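Ribokinase (Arabidopsis thaliana, PDB 6ILS) catalyses the ATP- and magnesium-dependent phosphorylation of D-ribose at O-5, yielding D-ribose 5-phosphate for nucleotide and amino-acid synthesis or the pentose phosphate pathway. Local coordinates at residues G9-D14 with T56-R61; T36-K41 with G294-M299; V252-A257 with L288-K293. All coordinates share one frame; numbering follows the deposited sequence.

Contact 1 of 3, residues G9-D14 with T56-R61. With RIB (alpha-D-ribofuranose), chain F.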
loop_
_atom_site.group_PDB
_atom_site.type_symbol
_atom_site.label_atom_id
_atom_site.label_comp_id
_atom_site.label_asym_id
_atom_site.label_seq_id
_atom_site.Cartn_x
_atom_site.Cartn_y
_atom_site.Cartn_z
ATOM N N GLY B 9 -15.854 -11.114 -8.479
ATOM C CA GLY B 9 -14.775 -10.384 -9.086
ATOM C C GLY B 9 -13.714 -9.939 -8.112
ATOM O O GLY B 9 -13.495 -10.576 -7.075
ATOM N N SER B 10 -13.085 -8.818 -8.448
ATOM C CA SER B 10 -11.866 -8.351 -7.791
ATOM C C SER B 10 -12.063 -7.388 -6.626
ATOM O O SER B 10 -13.017 -6.619 -6.593
ATOM C CB SER B 10 -10.990 -7.658 -8.801
ATOM O OG SER B 10 -11.709 -6.578 -9.398
ATOM N N ALA B 11 -11.102 -7.408 -5.709
ATOM C CA ALA B 11 -11.006 -6.432 -4.636
ATOM C C ALA B 11 -9.554 -5.978 -4.558
ATOM O O ALA B 11 -8.665 -6.806 -4.479
ATOM C CB ALA B 11 -11.473 -7.025 -3.302
ATOM N N ASN B 12 -9.330 -4.664 -4.633
ATOM C CA ASN B 12 -7.999 -4.059 -4.601
ATOM C C ASN B 12 -7.887 -3.008 -3.520
ATOM O O ASN B 12 -8.832 -2.257 -3.298
ATOM C CB ASN B 12 -7.661 -3.356 -5.930
ATOM C CG ASN B 12 -7.472 -4.306 -7.077
ATOM O OD1 ASN B 12 -7.024 -5.439 -6.900
ATOM N ND2 ASN B 12 -7.779 -3.833 -8.286
ATOM N N ALA B 13 -6.727 -2.918 -2.880
ATOM C CA ALA B 13 -6.400 -1.684 -2.179
ATOM C C ALA B 13 -5.776 -0.763 -3.222
ATOM O O ALA B 13 -4.827 -1.140 -3.894
ATOM C CB ALA B 13 -5.443 -1.936 -1.018
ATOM N N ASP B 14 -6.336 0.427 -3.367
ATOM C CA ASP B 14 -5.843 1.389 -4.338
ATOM C C ASP B 14 -4.857 2.342 -3.667
ATOM O O ASP B 14 -5.256 3.129 -2.819
ATOM C CB ASP B 14 -7.012 2.158 -4.952
ATOM C CG ASP B 14 -7.845 1.301 -5.916
ATOM O OD1 ASP B 14 -7.294 0.317 -6.467
ATOM O OD2 ASP B 14 -9.030 1.634 -6.133
ATOM N N THR B 56 -27.127 -7.452 -1.981
ATOM C CA THR B 56 -25.925 -7.628 -2.801
ATOM C C THR B 56 -24.874 -8.501 -2.113
ATOM O O THR B 56 -24.514 -8.250 -0.958
ATOM C CB THR B 56 -25.296 -6.260 -3.139
ATOM O OG1 THR B 56 -26.233 -5.476 -3.891
ATOM C CG2 THR B 56 -24.026 -6.433 -3.960
ATOM N N TYR B 57 -24.395 -9.523 -2.822
ATOM C CA TYR B 57 -23.326 -10.395 -2.367
ATOM C C TYR B 57 -22.072 -10.135 -3.187
ATOM O O TYR B 57 -22.153 -9.951 -4.402
ATOM C CB TYR B 57 -23.714 -11.879 -2.524
ATOM C CG TYR B 57 -24.716 -12.344 -1.510
ATOM C CD1 TYR B 57 -26.053 -11.990 -1.621
ATOM C CD2 TYR B 57 -24.328 -13.118 -0.428
ATOM C CE1 TYR B 57 -26.977 -12.391 -0.685
ATOM C CE2 TYR B 57 -25.250 -13.528 0.519
ATOM C CZ TYR B 57 -26.569 -13.165 0.381
ATOM O OH TYR B 57 -27.494 -13.565 1.311
ATOM N N PHE B 58 -20.917 -10.156 -2.534
ATOM C CA PHE B 58 -19.648 -10.090 -3.235
ATOM C C PHE B 58 -18.941 -11.423 -3.064
ATOM O O PHE B 58 -18.725 -11.876 -1.936
ATOM C CB PHE B 58 -18.771 -8.938 -2.703
ATOM C CG PHE B 58 -17.377 -8.920 -3.280
ATOM C CD1 PHE B 58 -17.182 -8.816 -4.653
ATOM C CD2 PHE B 58 -16.273 -8.986 -2.458
ATOM C CE1 PHE B 58 -15.919 -8.802 -5.210
ATOM C CE2 PHE B 58 -14.989 -8.965 -3.000
ATOM C CZ PHE B 58 -14.807 -8.861 -4.383
ATOM N N VAL B 59 -18.611 -12.055 -4.186
ATOM C CA VAL B 59 -17.812 -13.273 -4.188
ATOM C C VAL B 59 -16.401 -12.956 -4.658
ATOM O O VAL B 59 -16.170 -12.533 -5.803
ATOM C CB VAL B 59 -18.430 -14.358 -5.094
ATOM C CG1 VAL B 59 -17.559 -15.632 -5.074
ATOM C CG2 VAL B 59 -19.856 -14.633 -4.679
ATOM N N GLY B 60 -15.431 -13.140 -3.773
ATOM C CA GLY B 60 -14.096 -12.703 -4.093
ATOM C C GLY B 60 -13.084 -13.348 -3.167
ATOM O O GLY B 60 -13.463 -14.035 -2.223
ATOM N N ARG B 61 -11.809 -13.096 -3.444
ATOM C CA ARG B 61 -10.691 -13.673 -2.689
ATOM C C ARG B 61 -9.792 -12.578 -2.161
ATOM O O ARG B 61 -9.346 -11.720 -2.926
ATOM C CB ARG B 61 -9.870 -14.618 -3.563
ATOM C CG ARG B 61 -10.614 -15.870 -3.980
ATOM C CD ARG B 61 -11.057 -16.629 -2.754
ATOM N NE ARG B 61 -11.747 -17.869 -3.086
ATOM C CZ ARG B 61 -13.066 -17.974 -3.180
ATOM N NH1 ARG B 61 -13.838 -16.906 -2.986
ATOM N NH2 ARG B 61 -13.615 -19.148 -3.474
HETATM O O5 RIB F . -12.728 0.856 -11.799
HETATM C C5 RIB F . -11.962 1.221 -10.681
HETATM C C4 RIB F . -11.110 0.187 -10.316
HETATM O O4 RIB F . -10.251 -0.297 -11.458
HETATM C C3 RIB F . -10.057 0.829 -9.313
HETATM O O3 RIB F . -10.650 0.780 -7.927
HETATM C C2 RIB F . -8.971 0.226 -9.502
HETATM O O2 RIB F . -8.574 -0.638 -8.364
HETATM C C1 RIB F . -9.130 -0.671 -10.899
HETATM O O1 RIB F . -9.166 -2.019 -10.599
HETATM O O HOH W 1 -11.218 -11.607 -5.751
HETATM O O HOH W 2 -7.848 -9.440 -3.398
#

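Contact 2 of 3, residues T36-K41 with G294-M299. With NA (sodium ion), chain G; RIB (alpha-D-ribofuranose), chain F.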
loop_
_atom_site.group_PDB
_atom_site.type_symbol
_atom_site.label_atom_id
_atom_site.label_comp_id
_atom_site.label_asym_id
_atom_site.label_seq_id
_atom_site.Cartn_x
_atom_site.Cartn_y
_atom_site.Cartn_z
ATOM N N THR B 36 -4.633 5.525 0.701
ATOM C CA THR B 36 -4.956 4.139 0.349
ATOM C C THR B 36 -6.441 3.912 0.556
ATOM O O THR B 36 -6.957 4.116 1.657
ATOM C CB THR B 36 -4.157 3.122 1.183
ATOM O OG1 THR B 36 -2.778 3.171 0.798
ATOM C CG2 THR B 36 -4.687 1.711 0.938
ATOM N N LEU B 37 -7.131 3.492 -0.506
ATOM C CA LEU B 37 -8.585 3.355 -0.448
ATOM C C LEU B 37 -9.049 1.972 -0.916
ATOM O O LEU B 37 -8.355 1.299 -1.677
ATOM C CB LEU B 37 -9.255 4.442 -1.297
ATOM C CG LEU B 37 -9.104 5.904 -0.866
ATOM C CD1 LEU B 37 -9.612 6.834 -1.956
ATOM C CD2 LEU B 37 -9.847 6.162 0.440
ATOM N N ALA B 38 -10.221 1.574 -0.437
ATOM C CA ALA B 38 -10.862 0.342 -0.861
ATOM C C ALA B 38 -11.351 0.480 -2.296
ATOM O O ALA B 38 -11.998 1.463 -2.646
ATOM C CB ALA B 38 -12.009 0.007 0.051
ATOM N N GLY B 39 -11.050 -0.511 -3.128
ATOM C CA GLY B 39 -11.439 -0.443 -4.523
ATOM C C GLY B 39 -11.378 -1.807 -5.184
ATOM O O GLY B 39 -11.538 -2.836 -4.531
ATOM N N GLY B 40 -11.104 -1.801 -6.479
ATOM C CA GLY B 40 -11.241 -2.996 -7.283
ATOM C C GLY B 40 -12.589 -2.971 -7.978
ATOM O O GLY B 40 -13.603 -2.611 -7.366
ATOM N N LYS B 41 -12.633 -3.399 -9.240
ATOM C CA LYS B 41 -13.893 -3.298 -9.996
ATOM C C LYS B 41 -15.002 -4.117 -9.365
ATOM O O LYS B 41 -16.126 -3.665 -9.296
ATOM C CB LYS B 41 -13.681 -3.703 -11.469
ATOM C CG LYS B 41 -12.876 -2.647 -12.199
ATOM C CD LYS B 41 -12.482 -3.010 -13.613
ATOM C CE LYS B 41 -11.588 -1.883 -14.183
ATOM N NZ LYS B 41 -12.331 -0.583 -14.286
ATOM N N GLY B 294 -12.628 9.291 -4.423
ATOM C CA GLY B 294 -12.576 7.897 -4.020
ATOM C C GLY B 294 -13.616 7.062 -4.748
ATOM O O GLY B 294 -14.599 7.605 -5.244
ATOM N N ALA B 295 -13.415 5.750 -4.820
ATOM C CA ALA B 295 -14.393 4.885 -5.483
ATOM C C ALA B 295 -15.568 4.580 -4.558
ATOM O O ALA B 295 -16.640 5.177 -4.674
ATOM C CB ALA B 295 -13.736 3.590 -5.959
ATOM N N ILE B 296 -15.358 3.653 -3.631
ATOM C CA ILE B 296 -16.414 3.230 -2.727
ATOM C C ILE B 296 -16.978 4.373 -1.843
ATOM O O ILE B 296 -18.196 4.437 -1.647
ATOM C CB ILE B 296 -15.920 2.029 -1.896
ATOM C CG1 ILE B 296 -15.718 0.841 -2.852
ATOM C CG2 ILE B 296 -16.897 1.688 -0.778
ATOM C CD1 ILE B 296 -15.412 -0.523 -2.188
ATOM N N PRO B 297 -16.130 5.305 -1.351
ATOM C CA PRO B 297 -16.691 6.473 -0.654
ATOM C C PRO B 297 -17.641 7.343 -1.481
ATOM O O PRO B 297 -18.482 8.016 -0.900
ATOM C CB PRO B 297 -15.444 7.289 -0.285
ATOM C CG PRO B 297 -14.369 6.296 -0.183
ATOM C CD PRO B 297 -14.660 5.246 -1.203
ATOM N N SER B 298 -17.516 7.327 -2.806
ATOM C CA SER B 298 -18.323 8.198 -3.656
ATOM C C SER B 298 -19.653 7.578 -4.098
ATOM O O SER B 298 -20.450 8.235 -4.771
ATOM C CB SER B 298 -17.540 8.597 -4.914
ATOM O OG SER B 298 -17.397 7.473 -5.769
ATOM N N MET B 299 -19.876 6.319 -3.760
ATOM C CA MET B 299 -21.113 5.655 -4.222
ATOM C C MET B 299 -22.344 6.336 -3.635
ATOM O O MET B 299 -22.403 6.516 -2.452
ATOM C CB MET B 299 -21.151 4.168 -3.912
ATOM C CG MET B 299 -21.512 3.380 -5.133
ATOM S SD MET B 299 -20.062 3.256 -6.146
ATOM C CE MET B 299 -19.040 2.435 -4.950
HETATM NA NA NA G . -15.553 9.111 -7.553
HETATM O O5 RIB F . -12.728 0.856 -11.799
HETATM C C5 RIB F . -11.962 1.221 -10.681
HETATM C C4 RIB F . -11.110 0.187 -10.316
HETATM O O4 RIB F . -10.251 -0.297 -11.458
HETATM C C3 RIB F . -10.057 0.829 -9.313
HETATM O O3 RIB F . -10.650 0.780 -7.927
HETATM C C2 RIB F . -8.971 0.226 -9.502
HETATM O O2 RIB F . -8.574 -0.638 -8.364
HETATM C C1 RIB F . -9.130 -0.671 -10.899
HETATM O O1 RIB F . -9.166 -2.019 -10.599
HETATM O O HOH W 3 -10.793 3.953 -4.776
#

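Contact 3 of 3, residues V252-A257 with L288-K293. With NA (sodium ion), chain G; ATP (adenosine-5'-triphosphate), chain E.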
loop_
_atom_site.group_PDB
_atom_site.type_symbol
_atom_site.label_atom_id
_atom_site.label_comp_id
_atom_site.label_asym_id
_atom_site.label_seq_id
_atom_site.Cartn_x
_atom_site.Cartn_y
_atom_site.Cartn_z
ATOM N N VAL B 252 -14.981 15.851 -9.591
ATOM C CA VAL B 252 -13.914 15.772 -8.608
ATOM C C VAL B 252 -13.002 14.579 -8.869
ATOM O O VAL B 252 -11.782 14.684 -8.778
ATOM C CB VAL B 252 -14.494 15.684 -7.176
ATOM C CG1 VAL B 252 -13.449 15.217 -6.172
ATOM C CG2 VAL B 252 -15.082 17.020 -6.769
ATOM N N ASP B 253 -13.599 13.443 -9.211
ATOM C CA ASP B 253 -12.845 12.211 -9.352
ATOM C C ASP B 253 -13.707 11.165 -10.044
ATOM O O ASP B 253 -14.687 10.698 -9.468
ATOM C CB ASP B 253 -12.384 11.714 -7.981
ATOM C CG ASP B 253 -11.637 10.402 -8.046
ATOM O OD1 ASP B 253 -11.152 10.021 -9.134
ATOM O OD2 ASP B 253 -11.511 9.748 -6.994
ATOM N N THR B 254 -13.332 10.788 -11.264
ATOM C CA THR B 254 -14.107 9.797 -12.012
ATOM C C THR B 254 -13.811 8.357 -11.622
ATOM O O THR B 254 -14.429 7.443 -12.149
ATOM C CB THR B 254 -13.883 9.921 -13.520
ATOM O OG1 THR B 254 -12.503 9.667 -13.805
ATOM C CG2 THR B 254 -14.278 11.308 -13.999
ATOM N N THR B 255 -12.894 8.137 -10.684
ATOM C CA THR B 255 -12.601 6.775 -10.266
ATOM C C THR B 255 -13.860 6.077 -9.733
ATOM O O THR B 255 -14.553 6.602 -8.852
ATOM C CB THR B 255 -11.496 6.733 -9.185
ATOM O OG1 THR B 255 -10.325 7.412 -9.670
ATOM C CG2 THR B 255 -11.151 5.292 -8.852
ATOM N N GLY B 256 -14.152 4.901 -10.284
ATOM C CA GLY B 256 -15.285 4.102 -9.849
ATOM C C GLY B 256 -16.596 4.429 -10.564
ATOM O O GLY B 256 -17.607 3.758 -10.364
ATOM N N ALA B 257 -16.588 5.448 -11.413
ATOM C CA ALA B 257 -17.840 5.873 -12.055
ATOM C C ALA B 257 -18.350 4.875 -13.093
ATOM O O ALA B 257 -19.557 4.672 -13.226
ATOM C CB ALA B 257 -17.663 7.242 -12.687
ATOM N N LEU B 288 -23.428 11.323 -9.905
ATOM C CA LEU B 288 -23.161 11.592 -8.491
ATOM C C LEU B 288 -21.778 11.098 -8.061
ATOM O O LEU B 288 -21.069 11.780 -7.300
ATOM C CB LEU B 288 -24.240 10.964 -7.629
ATOM C CG LEU B 288 -25.615 11.597 -7.842
ATOM C CD1 LEU B 288 -26.690 10.826 -7.099
ATOM C CD2 LEU B 288 -25.600 13.072 -7.406
ATOM N N CYS B 289 -21.410 9.916 -8.551
ATOM C CA CYS B 289 -20.107 9.313 -8.259
ATOM C C CYS B 289 -18.927 10.228 -8.591
ATOM O O CYS B 289 -17.948 10.263 -7.853
ATOM C CB CYS B 289 -19.960 7.986 -9.022
ATOM S SG CYS B 289 -18.341 7.183 -8.858
ATOM N N VAL B 290 -18.998 10.951 -9.702
ATOM C CA VAL B 290 -17.836 11.714 -10.134
ATOM C C VAL B 290 -17.678 12.996 -9.325
ATOM O O VAL B 290 -16.692 13.706 -9.486
ATOM C CB VAL B 290 -17.884 12.078 -11.645
ATOM C CG1 VAL B 290 -18.020 10.802 -12.512
ATOM C CG2 VAL B 290 -19.000 13.064 -11.957
ATOM N N GLN B 291 -18.640 13.284 -8.448
ATOM C CA GLN B 291 -18.587 14.536 -7.696
ATOM C C GLN B 291 -17.970 14.372 -6.307
ATOM O O GLN B 291 -17.918 15.326 -5.531
ATOM C CB GLN B 291 -19.988 15.135 -7.610
ATOM C CG GLN B 291 -20.619 15.292 -8.993
ATOM C CD GLN B 291 -21.925 16.037 -8.983
ATOM O OE1 GLN B 291 -22.014 17.143 -8.451
ATOM N NE2 GLN B 291 -22.957 15.439 -9.573
ATOM N N VAL B 292 -17.470 13.176 -6.011
ATOM C CA VAL B 292 -16.856 12.875 -4.717
ATOM C C VAL B 292 -15.569 12.067 -4.922
ATOM O O VAL B 292 -15.498 11.217 -5.810
ATOM C CB VAL B 292 -17.839 12.103 -3.798
ATOM C CG1 VAL B 292 -17.128 11.523 -2.568
ATOM C CG2 VAL B 292 -18.995 12.997 -3.385
ATOM N N LYS B 293 -14.540 12.328 -4.118
ATOM C CA LYS B 293 -13.268 11.636 -4.310
ATOM C C LYS B 293 -13.308 10.214 -3.745
ATOM O O LYS B 293 -13.956 9.955 -2.734
ATOM C CB LYS B 293 -12.114 12.449 -3.689
ATOM C CG LYS B 293 -10.750 11.741 -3.708
ATOM C CD LYS B 293 -9.604 12.648 -4.161
ATOM C CE LYS B 293 -9.466 12.627 -5.680
ATOM N NZ LYS B 293 -8.120 13.058 -6.157
HETATM NA NA NA G . -15.553 9.111 -7.553
HETATM P PG ATP E . -15.184 3.245 -17.842
HETATM O O1G ATP E . -15.647 1.838 -17.956
HETATM O O2G ATP E . -14.820 3.576 -16.403
HETATM O O3G ATP E . -13.956 3.482 -18.666
HETATM P PB ATP E . -16.198 5.467 -19.235
HETATM O O1B ATP E . -17.518 6.035 -19.526
HETATM O O2B ATP E . -15.564 5.182 -20.518
HETATM O O3B ATP E . -16.393 4.152 -18.379
HETATM P PA ATP E . -15.413 7.791 -17.672
HETATM O O1A ATP E . -15.221 8.938 -18.658
HETATM O O2A ATP E . -14.432 7.922 -16.535
HETATM O O3A ATP E . -15.177 6.408 -18.409
HETATM O "O5'" ATP E . -16.862 7.862 -17.082
HETATM C "C5'" ATP E . -17.334 6.843 -16.223
HETATM C "C4'" ATP E . -18.886 7.086 -16.003
HETATM O "O4'" ATP E . -19.102 8.515 -15.458
HETATM C "C3'" ATP E . -19.477 7.036 -17.120
HETATM O "O3'" ATP E . -20.771 6.424 -16.970
HETATM C "C2'" ATP E . -19.693 8.603 -17.621
HETATM O "O2'" ATP E . -20.812 8.603 -18.553
HETATM C "C1'" ATP E . -19.872 9.282 -16.563
HETATM N N9 ATP E . -19.189 10.585 -16.666
HETATM C C8 ATP E . -17.978 11.083 -17.052
HETATM N N7 ATP E . -18.017 12.433 -16.891
HETATM C C5 ATP E . -19.252 12.767 -16.393
HETATM C C6 ATP E . -19.815 13.994 -16.050
HETATM N N6 ATP E . -19.213 15.296 -16.137
HETATM N N1 ATP E . -21.063 14.038 -15.588
HETATM C C2 ATP E . -21.792 12.877 -15.434
HETATM N N3 ATP E . -21.255 11.674 -15.761
HETATM C C4 ATP E . -19.976 11.627 -16.248
#

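Contact 1 of 3, residues G9-D14 with T56-R61
F58 meets G9, S10 and A11 because its CG stands anti to the backbone N (chi1 173°) and its ring is carried over to the 9-14 chain. F58 CZ ends 3.5 Å from G9 O and 3.6 Å from S10 O. The ring lies oblique to both carbonyls. A11 CB touches both CE2 and CZ of the ring, 4.0 Å from F58 CZ. Two residues on, G60 sets its N over the centre of this ring. A side chain on G60 would run into F58 CZ and crowd G9 O.

One direct hydrogen bond joins the backbones. G9 N donates to V59 O at 3.0 Å. Two waters extend the link. One accepts from R61 N and donates to G9 O; the other lies 3.0 Å from A11 O and 2.8 Å from R61 O. Farther along, D14 grips the ribose, with OD2 2.6 Å from O3 of the sugar.

The contact is buried in the PfkB fold. Here the chain passes from strand 5-8 of the large sheet to strand 12-18 of the small one. Strand 56-63 lies beside strand 5-8, and helices 41-51 and 66-75 pack on F58 and A11.

Contact 2 of 3, residues T36-K41 with G294-M299
I296 lays its CG1-CD1 arm against A38, with I296 CG1 3.8 Å from A38 O and I296 CD1 4.1 Å from A38 CB. In this PfkB-family kinase, strand 33-39 of the small sheet here meets the loop between helices 275-289 and 302-312. With CG1 anti to the carbonyl carbon (chi1 -66°), the I296 arm reaches A38. The same side chain also touches A47 of helix 41-51 and L75 of helix 66-75.

L37 makes the second apolar touch. Its CD1 branch rests on the backbone of G294, 3.8 Å from G294 CA. A side chain at G294 would press on this methyl and on the ring of P297. No direct hydrogen bond crosses the contact. A water accepts from A295 N and donates weakly to A38 O.

Each segment serves a different site. G40, at the N-cap of helix 41-51, gives its N-H to ribose O3 at 3.0 Å. G39 has no side chain, and a CB there would clash with that oxygen. K41 runs along the sugar and bends at its last torsion (chi4 -64°), which brings NZ to O5, the oxygen that is phosphorylated.

On the other segment, the 3-10 turn 296-298 is closed by S298 N donating to A295 O. S298 OG lies close to both G294 O and A295 O. G294 O coordinates the sodium ion at 2.9 Å.

Contact 3 of 3, residues V252-A257 with L288-K293
Four backbone carbonyls from the two segments converge on the sodium ion: D253 O at 2.6 Å, T255 O, C289 O and V292 O. G294 O is the fifth protein ligand. All five belong to residues predicted to bind potassium, so the sodium probably occupies that site. V290 O accepts two hydrogen bonds, from V252 N at 2.7 Å and from D253 N at 3.1 Å.

The D253 carboxylate holds its own loop in shape. OD1 takes T255 N from above the carboxylate plane, forming an Asx turn, and receives T255 OG1, at 2.8 Å, on its syn lone pair. With D253 CG anti to the backbone N (chi1 178°), the carboxylate reaches both T255 and K293, whose chain crosses at about a right angle. OD2 probably accepts from G294 N. Replacing D253 by an alanine removes both carboxylate oxygens, which would probably leave T255 N, T255 OG1 and G294 N without this acceptor and free the loop that presents D253 O and T255 O to the ion.

Apolar contacts surround this polar centre. C289 SG lies against the start of the helix at A257, 3.5 Å from A257 CA. V290 CG1 meets A257 CB at 3.6 Å, and both methyls face O4' of the ATP ribose. At the outer rim, V252 spreads over the turn, with CG2 3.5 Å from Q291 O and CG1 near K293.

G256 is the N-cap of helix 257-270. The contact thus joins the loop before that helix to C289 of helix 275-289 and the turn that follows, while helix 302-312 packs on L288.

How the contacts relate
Contacts 1 and 2 have centres 11 Å apart and interlock along the chain, their segments alternating. Their strands 12-18 and 33-39 are neighbours in the small sheet, and both contacts reach the ribose. Contact 3 is nested within the long loop that contact 2 closes, with its centre 10 Å from that of contact 2. The two share the sodium ion and touch directly. Contacts 1 and 3 follow in series, with centres 19 Å apart and no touch. Contact 2 is therefore the bridge. It connects the sugar-binding strands to the metal loop beside ATP, consistent with the ion helping to order the active site.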